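Local atomic coordinates of bacterioferritin comigratory protein (Xylella fastidiosa, PDB entry 3IXR), a protein that probably reduces peroxides through a reactive cysteine thiol, as a PrxQ-type peroxiredoxin of the AhpC/TSA family. Residues C43-L46 and S47-T50; L170-L173 and K174-E178. The protein carries 1 engineered substitution. All blocks are in the same frame, centred on the assembly; numbering follows the deposited sequence.

Interaction 1: residues C43-L46 and S47-T50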
ATOM      1  N   CYS A  43      -5.310  13.726   5.569  1.00 21.22           N
ATOM      2  CA  CYS A  43      -5.849  13.276   4.295  0.50 22.99           C
ATOM      3  C   CYS A  43      -4.942  13.706   3.189  1.00 24.24           C
ATOM      4  O   CYS A  43      -4.135  14.605   3.333  1.00 24.13           O
ATOM      5  CB  CYS A  43      -7.322  13.657   4.062  0.50 22.50           C
ATOM      6  SG  CYS A  43      -7.845  15.259   4.777  0.50 24.47           S
ATOM      7  N   LYS A  44      -5.014  12.922   2.118  1.00 22.15           N
ATOM      8  CA  LYS A  44      -4.175  13.055   0.976  1.00 23.44           C
ATOM      9  C   LYS A  44      -5.007  12.602  -0.210  1.00 19.31           C
ATOM     10  O   LYS A  44      -6.085  12.010  -0.054  1.00 18.87           O
ATOM     11  CB  LYS A  44      -3.081  12.005   1.152  1.00 25.38           C
ATOM     12  CG  LYS A  44      -1.777  12.392   0.744  1.00 32.14           C
ATOM     13  CD  LYS A  44      -1.028  13.118   1.793  1.00 34.89           C
ATOM     14  CE  LYS A  44       0.449  13.149   1.313  1.00 38.62           C
ATOM     15  NZ  LYS A  44       0.999  14.527   1.481  1.00 37.89           N
ATOM     16  N   THR A  45      -4.470  12.794  -1.435  1.00 18.96           N
ATOM     17  CA  THR A  45      -5.019  12.085  -2.611  1.00 19.72           C
ATOM     18  C   THR A  45      -3.774  11.487  -3.281  1.00 16.96           C
ATOM     19  O   THR A  45      -2.639  11.917  -3.031  1.00 18.42           O
ATOM     20  CB  THR A  45      -5.713  13.010  -3.621  1.00 17.80           C
ATOM     21  OG1 THR A  45      -4.752  14.008  -4.046  1.00 20.99           O
ATOM     22  CG2 THR A  45      -6.958  13.646  -2.943  1.00 19.96           C
ATOM     23  N   LEU A  46      -3.969  10.448  -4.078  1.00 17.83           N
ATOM     24  CA  LEU A  46      -2.840   9.844  -4.826  1.00 18.80           C
ATOM     25  C   LEU A  46      -2.154  10.856  -5.736  1.00 19.11           C
ATOM     26  O   LEU A  46      -0.948  10.808  -5.965  1.00 19.18           O
ATOM     27  CB  LEU A  46      -3.306   8.606  -5.592  1.00 16.96           C
ATOM     28  CG  LEU A  46      -3.806   7.366  -4.769  1.00 13.77           C
ATOM     29  CD1 LEU A  46      -4.421   6.166  -5.555  1.00 14.16           C
ATOM     30  CD2 LEU A  46      -2.604   6.845  -3.868  1.00 16.32           C
ATOM     31  N   SER A  47      -2.916  11.830  -6.254  1.00 18.89           N
ATOM     32  CA  SER A  47      -2.272  12.925  -6.999  1.00 20.91           C
ATOM     33  C   SER A  47      -1.229  13.692  -6.200  1.00 19.89           C
ATOM     34  O   SER A  47      -0.354  14.256  -6.798  1.00 21.13           O
ATOM     35  CB  SER A  47      -3.324  13.874  -7.591  1.00 22.07           C
ATOM     36  OG  SER A  47      -3.817  14.656  -6.519  1.00 24.10           O
ATOM     37  N   ASP A  48      -1.257  13.694  -4.852  1.00 22.41           N
ATOM     38  CA  ASP A  48      -0.191  14.334  -4.063  1.00 24.49           C
ATOM     39  C   ASP A  48       1.143  13.700  -4.309  1.00 25.56           C
ATOM     40  O   ASP A  48       2.169  14.244  -3.971  1.00 28.35           O
ATOM     41  CB  ASP A  48      -0.502  14.274  -2.564  1.00 25.54           C
ATOM     42  CG  ASP A  48      -1.662  15.152  -2.221  1.00 27.28           C
ATOM     43  OD1 ASP A  48      -1.810  16.169  -2.937  1.00 32.32           O
ATOM     44  OD2 ASP A  48      -2.451  14.802  -1.322  1.00 35.25           O
ATOM     45  N   TYR A  49       1.162  12.536  -4.936  1.00 24.92           N
ATOM     46  CA  TYR A  49       2.445  11.888  -5.129  1.00 23.65           C
ATOM     47  C   TYR A  49       3.001  12.040  -6.524  1.00 24.28           C
ATOM     48  O   TYR A  49       3.975  11.318  -6.939  1.00 23.13           O
ATOM     49  CB  TYR A  49       2.365  10.402  -4.689  1.00 24.07           C
ATOM     50  CG  TYR A  49       1.975  10.244  -3.234  1.00 19.57           C
ATOM     51  CD1 TYR A  49       0.643  10.101  -2.875  1.00 18.19           C
ATOM     52  CD2 TYR A  49       2.939  10.229  -2.246  1.00 21.30           C
ATOM     53  CE1 TYR A  49       0.281   9.991  -1.570  1.00 20.20           C
ATOM     54  CE2 TYR A  49       2.582  10.114  -0.910  1.00 21.54           C
ATOM     55  CZ  TYR A  49       1.254   9.983  -0.598  1.00 24.40           C
ATOM     56  OH  TYR A  49       0.880   9.837   0.715  1.00 27.87           O
ATOM     57  N   THR A  50       2.441  12.991  -7.278  0.50 24.54           N
ATOM     58  CA  THR A  50       3.004  13.308  -8.569  0.50 23.98           C
ATOM     59  C   THR A  50       4.515  13.554  -8.474  0.50 24.28           C
ATOM     60  O   THR A  50       5.023  14.135  -7.507  0.50 23.83           O
ATOM     61  CB  THR A  50       2.386  14.577  -9.181  0.50 24.59           C
ATOM     62  OG1 THR A  50       3.129  14.897 -10.361  0.50 20.95           O
ATOM     63  CG2 THR A  50       2.483  15.732  -8.218  0.50 23.01           C
TER
HETATM   64  O   HOH W   1       2.988  13.943  -0.700  1.00 43.42           O
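Thr45 O accepts Asp48 N at 2.9 Å and Leu46 O accepts Tyr49 N at the same 2.9 Å, so the chain leaves strand 42-44 through overlapping 3-10 turns. A third such bond, Thr50 N to Ser47 O, carries the winding one residue further.

Asp48 folds its carboxylate back over the start of the turn. Its CG is anti to the carbonyl carbon (chi1 -69°), and this brings OD2 within 2.8 Å of Thr45 N. The bond is nearly straight, with an N-H...O angle of 164°, but the N-H meets OD2 from above the carboxylate plane. Asp48 and Thr45 thus hold each other twice, by one main-chain bond and one side-chain bond.

The two hydroxyls nearby pair with each other. Thr45 OG1 and Ser47 OG lie 2.7 Å apart in a hydrogen bond.

The Lys44 chain crosses Asp48 obliquely. Its CG sits 3.2 Å from Asp48 OD2, yet the bent chain carries NZ to 4.5 Å from that oxygen, too far for a salt bridge. Instead NZ binds a water, which also makes a weak bond to Asp48 O. The lysine chain crosses Tyr49 at about a right angle, with Lys44 CE 3.4 Å from Tyr49 OH. Leu46 O lies at the edge of the tyrosine ring.

Tyr49 and Leu46 are buried and both reach Leu54 on strand 53-58. The arrangement is a type I turn continued as a 3-10 segment, here linking strands 42-44 and 53-58 of the thioredoxin-like peroxiredoxin fold.

Interaction 2: residues L170-L173 and K174-E178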
ATOM      1  N   LEU A 170      12.024  -2.657  -2.531  1.00 11.31           N
ATOM      2  CA  LEU A 170      13.102  -1.680  -2.545  1.00 12.24           C
ATOM      3  C   LEU A 170      14.074  -2.058  -3.689  1.00 13.36           C
ATOM      4  O   LEU A 170      14.494  -1.203  -4.411  1.00 12.02           O
ATOM      5  CB  LEU A 170      13.828  -1.759  -1.238  1.00 12.90           C
ATOM      6  CG  LEU A 170      14.968  -0.731  -1.225  1.00 11.50           C
ATOM      7  CD1 LEU A 170      14.539   0.753  -1.595  1.00 15.23           C
ATOM      8  CD2 LEU A 170      15.717  -0.820   0.060  1.00 13.63           C
ATOM      9  N   ASN A 171      14.448  -3.321  -3.734  1.00 12.47           N
ATOM     10  CA  ASN A 171      15.467  -3.696  -4.735  1.00 13.62           C
ATOM     11  C   ASN A 171      14.906  -3.566  -6.138  1.00 13.77           C
ATOM     12  O   ASN A 171      15.678  -3.254  -7.072  1.00 14.49           O
ATOM     13  CB  ASN A 171      16.005  -5.115  -4.528  1.00 13.87           C
ATOM     14  CG  ASN A 171      16.961  -5.160  -3.370  1.00 16.71           C
ATOM     15  OD1 ASN A 171      17.547  -4.110  -3.042  1.00 24.11           O
ATOM     16  ND2 ASN A 171      17.029  -6.272  -2.674  1.00 21.03           N
ATOM     17  N   LYS A 172      13.629  -3.905  -6.335  1.00 12.54           N
ATOM     18  CA  LYS A 172      13.017  -3.644  -7.623  1.00 12.38           C
ATOM     19  C   LYS A 172      13.035  -2.177  -8.063  1.00 14.16           C
ATOM     20  O   LYS A 172      13.334  -1.826  -9.207  1.00 14.09           O
ATOM     21  CB  LYS A 172      11.540  -4.145  -7.607  1.00 13.05           C
ATOM     22  CG  LYS A 172      10.897  -4.063  -8.940  1.00 15.08           C
ATOM     23  CD  LYS A 172      10.941  -5.477  -9.676  1.00 16.77           C
ATOM     24  CE  LYS A 172      10.074  -6.446  -9.059  1.00 18.88           C
ATOM     25  NZ  LYS A 172      10.181  -7.933  -9.603  1.00 26.48           N
ATOM     26  N   LEU A 173      12.722  -1.260  -7.122  1.00 12.81           N
ATOM     27  CA  LEU A 173      12.782   0.153  -7.403  1.00 15.64           C
ATOM     28  C   LEU A 173      14.219   0.585  -7.767  1.00 15.25           C
ATOM     29  O   LEU A 173      14.439   1.257  -8.729  1.00 16.95           O
ATOM     30  CB  LEU A 173      12.223   0.903  -6.145  1.00 14.75           C
ATOM     31  CG  LEU A 173      12.396   2.421  -6.256  1.00 18.38           C
ATOM     32  CD1 LEU A 173      11.662   2.976  -7.480  1.00 24.46           C
ATOM     33  CD2 LEU A 173      11.913   3.048  -4.968  1.00 23.01           C
ATOM     34  N   LYS A 174      15.198   0.073  -7.032  1.00 15.31           N
ATOM     35  CA  LYS A 174      16.643   0.314  -7.261  1.00 17.08           C
ATOM     36  C   LYS A 174      17.028  -0.224  -8.602  1.00 17.87           C
ATOM     37  O   LYS A 174      17.808   0.440  -9.280  1.00 21.63           O
ATOM     38  CB  LYS A 174      17.494  -0.345  -6.234  1.00 16.33           C
ATOM     39  CG  LYS A 174      17.467   0.429  -4.895  1.00 15.70           C
ATOM     40  CD  LYS A 174      18.495  -0.178  -3.975  1.00 16.23           C
ATOM     41  CE  LYS A 174      18.411   0.443  -2.662  1.00 19.15           C
ATOM     42  NZ  LYS A 174      19.633  -0.013  -1.843  1.00 21.21           N
ATOM     43  N   ALA A 175      16.464  -1.374  -9.013  1.00 18.60           N
ATOM     44  CA  ALA A 175      16.810  -1.956 -10.283  1.00 20.42           C
ATOM     45  C   ALA A 175      16.296  -1.030 -11.379  1.00 20.35           C
ATOM     46  O   ALA A 175      16.981  -0.844 -12.397  1.00 25.42           O
ATOM     47  CB  ALA A 175      16.289  -3.405 -10.379  1.00 18.79           C
ATOM     48  N   HIS A 176      15.131  -0.417 -11.217  1.00 21.66           N
ATOM     49  CA  HIS A 176      14.660   0.562 -12.200  1.00 24.58           C
ATOM     50  C   HIS A 176      15.465   1.784 -12.222  1.00 28.08           C
ATOM     51  O   HIS A 176      15.640   2.362 -13.281  1.00 29.04           O
ATOM     52  CB  HIS A 176      13.244   1.033 -11.929  1.00 22.74           C
ATOM     53  CG  HIS A 176      12.207   0.098 -12.439  1.00 23.19           C
ATOM     54  ND1 HIS A 176      11.586  -0.862 -11.673  1.00 23.66           N
ATOM     55  CD2 HIS A 176      11.701  -0.033 -13.680  1.00 15.08           C
ATOM     56  CE1 HIS A 176      10.752  -1.558 -12.428  1.00 18.05           C
ATOM     57  NE2 HIS A 176      10.811  -1.072 -13.644  1.00 20.82           N
ATOM     58  N   ALA A 177      15.884   2.238 -11.050  1.00 32.32           N
ATOM     59  CA  ALA A 177      16.724   3.446 -10.943  1.00 36.70           C
ATOM     60  C   ALA A 177      18.126   3.229 -11.584  1.00 39.15           C
ATOM     61  O   ALA A 177      18.864   4.179 -11.845  1.00 40.27           O
ATOM     62  CB  ALA A 177      16.821   3.897  -9.465  1.00 36.69           C
ATOM     63  N   GLU A 178      18.438   1.962 -11.864  1.00 41.09           N
ATOM     64  CA  GLU A 178      19.535   1.484 -12.742  1.00 42.60           C
ATOM     65  C   GLU A 178      20.722   0.972 -11.931  1.00 43.42           C
ATOM     66  O   GLU A 178      20.736  -0.206 -11.534  1.00 44.92           O
ATOM     67  CB  GLU A 178      19.946   2.494 -13.792  1.00 42.59           C
TER
HETATM   68  O   HOH W   2      18.858  -2.673  -1.291  1.00 28.47           O
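Leu170 and Lys174 meet one turn apart on the C-terminal alpha-helix, residues 165-177. Lys174 N bonds Leu170 O at 3.0 Å, the usual i to i+4 link.

The lysine runs back along the helix. Its CB lies near the carbonyl oxygens of Asn171 and Leu170. Lys174 CG comes closer to Leu170 O, at 3.4 Å. CD passes Asn171 OD1. Lys174 CE then lies against the branched end of Leu170, 3.9 Å from Leu170 CG and almost as near both methyls. Lys174 CG sits beside its own backbone N (chi1 -76°), and the chain is extended beyond it, which carries the tip this far. Lys174 NZ gives a hydrogen bond to a water oxygen at 2.8 Å. The same water donates to Asn171 OD1 at 2.6 Å. The charge therefore meets the amide through water.

Leu170 and Leu173 are buried and both touch Phe81 of helix 65-82. Lys172 and His176 both touch Glu155 on strand 153-157.

Near the end of the helix, Lys172 O takes two bonds from one residue. Lys172 O lies 3.0 Å from His176 N and 3.2 Å from His176 ND1, and the two donors approach from opposite faces of the carbonyl plane.

Interaction 1 comes first along the chain; interaction 2 lies at the end of the modelled chain. Their centres lie 22 Å apart and their nearest atoms about 11 Å apart, so they do not touch. Both connect to the same mixed sheet. Residues 43-50 lead from strand 42-44 toward strand 53-58, and Tyr49 also packs on strand 86-92. Residues 170-178 belong to helix 165-177 and its end, which touches strand 153-157 and helix 65-82. Strand 137-147 pairs with both 53-58 and 153-157, and so links the two regions through the sheet. One contact shapes a connection between strands, while the other lies within the terminal helix of the peroxiredoxin fold.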